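Local coordinates for putative calcium binding protein (Streptomyces coelicolor, PDB 3AKB) that binds calcium ions through EF-hand motifs and probably takes part in calcium-mediated regulation in this bacterium, at residues Ala139-Asp144 with Thr152-Ala157. The protein carries 2 engineered substitutions. Sequence-based numbering, arbitrary orientation.
With CA (calcium ion), chain I; CA (calcium ion), chain B.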
ATOM      1  N   ALA A 139     -13.242   4.237   6.874  1.00 12.87           N
ATOM      2  CA  ALA A 139     -13.823   4.957   7.989  1.00 13.19           C
ATOM      3  C   ALA A 139     -12.842   5.088   9.158  1.00 13.90           C
ATOM      4  O   ALA A 139     -12.756   6.164   9.746  1.00 13.40           O
ATOM      5  CB  ALA A 139     -15.105   4.266   8.447  1.00 14.49           C
ATOM      6  N   ALA A 140     -12.124   4.000   9.468  1.00 13.35           N
ATOM      7  CA  ALA A 140     -11.181   3.956  10.585  1.00 13.83           C
ATOM      8  C   ALA A 140      -9.977   4.842  10.347  1.00 14.35           C
ATOM      9  O   ALA A 140      -9.342   5.310  11.295  1.00 14.76           O
ATOM     10  CB  ALA A 140     -10.741   2.507  10.865  1.00 15.48           C
ATOM     11  N   LEU A 141      -9.654   5.077   9.075  1.00 13.28           N
ATOM     12  CA  LEU A 141      -8.555   5.977   8.733  1.00 13.99           C
ATOM     13  C   LEU A 141      -8.841   7.452   9.028  1.00 13.51           C
ATOM     14  O   LEU A 141      -7.904   8.253   9.145  1.00 14.72           O
ATOM     15  CB  LEU A 141      -8.181   5.796   7.258  1.00 13.35           C
ATOM     16  CG  LEU A 141      -7.430   4.491   6.961  1.00 14.16           C
ATOM     17  CD1 LEU A 141      -7.291   4.312   5.474  1.00 13.78           C
ATOM     18  CD2 LEU A 141      -6.077   4.507   7.640  1.00 14.85           C
ATOM     19  N   ASP A 142     -10.121   7.815   9.102  1.00 13.30           N
ATOM     20  CA  ASP A 142     -10.527   9.197   9.388  1.00 13.16           C
ATOM     21  C   ASP A 142     -10.514   9.418  10.893  1.00 13.47           C
ATOM     22  O   ASP A 142     -11.557   9.436  11.537  1.00 14.23           O
ATOM     23  CB  ASP A 142     -11.919   9.463   8.818  1.00 12.60           C
ATOM     24  CG  ASP A 142     -12.364  10.903   8.998  1.00 13.47           C
ATOM     25  OD1 ASP A 142     -11.504  11.764   9.203  1.00 13.46           O
ATOM     26  OD2 ASP A 142     -13.587  11.158   8.964  1.00 13.99           O
ATOM     27  N   THR A 143      -9.319   9.568  11.444  1.00 14.37           N
ATOM     28  CA  THR A 143      -9.162   9.578  12.905  1.00 14.92           C
ATOM     29  C   THR A 143      -9.648  10.856  13.571  1.00 15.00           C
ATOM     30  O   THR A 143      -9.867  10.869  14.785  1.00 14.95           O
ATOM     31  CB  THR A 143      -7.720   9.308  13.327  1.00 15.62           C
ATOM     32  OG1 THR A 143      -6.860  10.228  12.654  1.00 17.43           O
ATOM     33  CG2 THR A 143      -7.347   7.865  12.986  1.00 17.51           C
ATOM     34  N   ASP A 144      -9.859  11.913  12.791  1.00 14.80           N
ATOM     35  CA  ASP A 144     -10.375  13.166  13.356  1.00 14.88           C
ATOM     36  C   ASP A 144     -11.823  13.432  12.965  1.00 15.59           C
ATOM     37  O   ASP A 144     -12.424  14.419  13.384  1.00 16.88           O
ATOM     38  CB  ASP A 144      -9.446  14.370  13.064  1.00 13.67           C
ATOM     39  CG  ASP A 144      -9.299  14.683  11.572  1.00 15.06           C
ATOM     40  OD1 ASP A 144      -9.891  13.981  10.721  1.00 13.95           O
ATOM     41  OD2 ASP A 144      -8.588  15.656  11.241  1.00 15.03           O
ATOM     42  N   THR A 152      -1.339  12.557   6.841  1.00 11.51           N
ATOM     43  CA  THR A 152      -0.957  12.393   8.253  1.00 12.36           C
ATOM     44  C   THR A 152      -1.760  11.279   8.921  1.00 12.25           C
ATOM     45  O   THR A 152      -1.395  10.794  10.006  1.00 13.20           O
ATOM     46  CB  THR A 152      -1.057  13.714   9.050  1.00 12.89           C
ATOM     47  OG1 THR A 152      -2.404  14.179   9.012  1.00 15.97           O
ATOM     48  CG2 THR A 152      -0.137  14.766   8.451  1.00 14.33           C
ATOM     49  N   GLU A 153      -2.844  10.860   8.274  1.00 11.76           N
ATOM     50  CA  GLU A 153      -3.620   9.702   8.739  1.00 12.13           C
ATOM     51  C   GLU A 153      -3.103   8.410   8.110  1.00 12.92           C
ATOM     52  O   GLU A 153      -2.874   7.424   8.820  1.00 14.67           O
ATOM     53  CB  GLU A 153      -5.130   9.908   8.499  1.00 11.24           C
ATOM     54  CG  GLU A 153      -5.721  11.002   9.445  1.00 10.99           C
ATOM     55  CD  GLU A 153      -7.102  11.518   9.077  1.00 12.90           C
ATOM     56  OE1 GLU A 153      -7.441  11.550   7.882  1.00 13.31           O
ATOM     57  OE2 GLU A 153      -7.882  11.939   9.983  1.00 13.50           O
ATOM     58  N   ILE A 154      -2.876   8.407   6.793  1.00 12.13           N
ATOM     59  CA  ILE A 154      -2.497   7.156   6.136  1.00 12.86           C
ATOM     60  C   ILE A 154      -1.057   6.699   6.361  1.00 11.90           C
ATOM     61  O   ILE A 154      -0.808   5.498   6.395  1.00 11.78           O
ATOM     62  CB  ILE A 154      -2.883   7.109   4.635  1.00 12.79           C
ATOM     63  CG1 ILE A 154      -2.056   8.067   3.768  1.00 12.67           C
ATOM     64  CG2 ILE A 154      -4.362   7.398   4.447  1.00 14.46           C
ATOM     65  CD1 ILE A 154      -2.307   7.854   2.267  1.00 14.09           C
ATOM     66  N   VAL A 155      -0.108   7.620   6.498  1.00 11.59           N
ATOM     67  CA  VAL A 155       1.265   7.151   6.633  1.00 12.04           C
ATOM     68  C   VAL A 155       1.492   6.377   7.942  1.00 12.51           C
ATOM     69  O   VAL A 155       1.991   5.257   7.900  1.00 11.83           O
ATOM     70  CB  VAL A 155       2.325   8.254   6.347  1.00 12.06           C
ATOM     71  CG1 VAL A 155       3.742   7.719   6.531  1.00 13.25           C
ATOM     72  CG2 VAL A 155       2.152   8.768   4.917  1.00 12.14           C
ATOM     73  N   PRO A 156       1.073   6.934   9.107  1.00 13.08           N
ATOM     74  CA  PRO A 156       1.199   6.109  10.326  1.00 13.57           C
ATOM     75  C   PRO A 156       0.302   4.857  10.336  1.00 13.04           C
ATOM     76  O   PRO A 156       0.680   3.833  10.908  1.00 13.90           O
ATOM     77  CB  PRO A 156       0.793   7.068  11.452  1.00 14.29           C
ATOM     78  CG  PRO A 156       0.021   8.114  10.811  1.00 15.26           C
ATOM     79  CD  PRO A 156       0.556   8.280   9.415  1.00 13.56           C
ATOM     80  N   ALA A 157      -0.867   4.909   9.691  1.00 12.24           N
ATOM     81  CA  ALA A 157      -1.700   3.682   9.586  1.00 13.06           C
ATOM     82  C   ALA A 157      -0.981   2.595   8.778  1.00 13.51           C
ATOM     83  O   ALA A 157      -1.057   1.409   9.099  1.00 13.76           O
ATOM     84  CB  ALA A 157      -3.037   3.985   8.965  1.00 13.46           C
TER
HETATM   85 CA    CA I 175      -9.564  13.054   8.619  1.00 12.22          CA
HETATM   86 CA    CA B   1      -8.646  16.378   9.444  1.00  8.87          CA
HETATM   87  O   HOH W   1      -7.985  16.528   6.961  1.00 18.93           O
HETATM   88  O   HOH W   2      -8.254  14.845   8.186  1.00 14.79           O
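E153 reaches across from helix 151-161 to share a calcium ion with D142 and D144, in the last EF-hand of the chain. Helix 131-141 leads into the metal loop, and E153 closes it as the bidentate glutamate of the twelfth loop position. Both carboxylate oxygens of E153 hold the ion, OE2 at 2.4 Å and OE1 more loosely at 2.7 Å. Its CG lies anti to the carbonyl carbon (chi1 -70°), and the chain runs out extended beyond it toward the ion.

D142 comes alongside E153, pointing the same way, but the two carboxylate planes are turned 75° apart. D142 gives the calcium one oxygen, OD1. Its other oxygen, OD2, accepts a hydrogen bond from G147 N. D144 crosses E153 at about a right angle. D144 OD1 lies 3.0 Å from E153 OE2, a closeness of two acceptors that the shared cation explains. D144 OD2 points to a second modelled calcium, but its bond there is too short for calcium, so that site is doubtful. D146 and the carbonyl oxygen of K148 complete the first site.

E153 OE2 also receives weak backbone hydrogen bonds, one from T143 N (3.1 Å, bent to 120°) and one from D144 N. OE1 takes a hydrogen bond from G150 N. The calcium does most of the holding; the bond from G150 N may steady OE1, and the weak ones add little. The T143 side chain slides past that of E153 in the opposite direction, with OG1 3.5 Å from E153 CG.

Beside the metal site the two helices meet through L141. Its CD1 faces I154 CG2 loosely at 4.4 Å, and I154 itself packs on L100 and L104 of helix 89-107. The other branch is tightly placed: L141 CD2 presses on A157 CB at 3.4 Å.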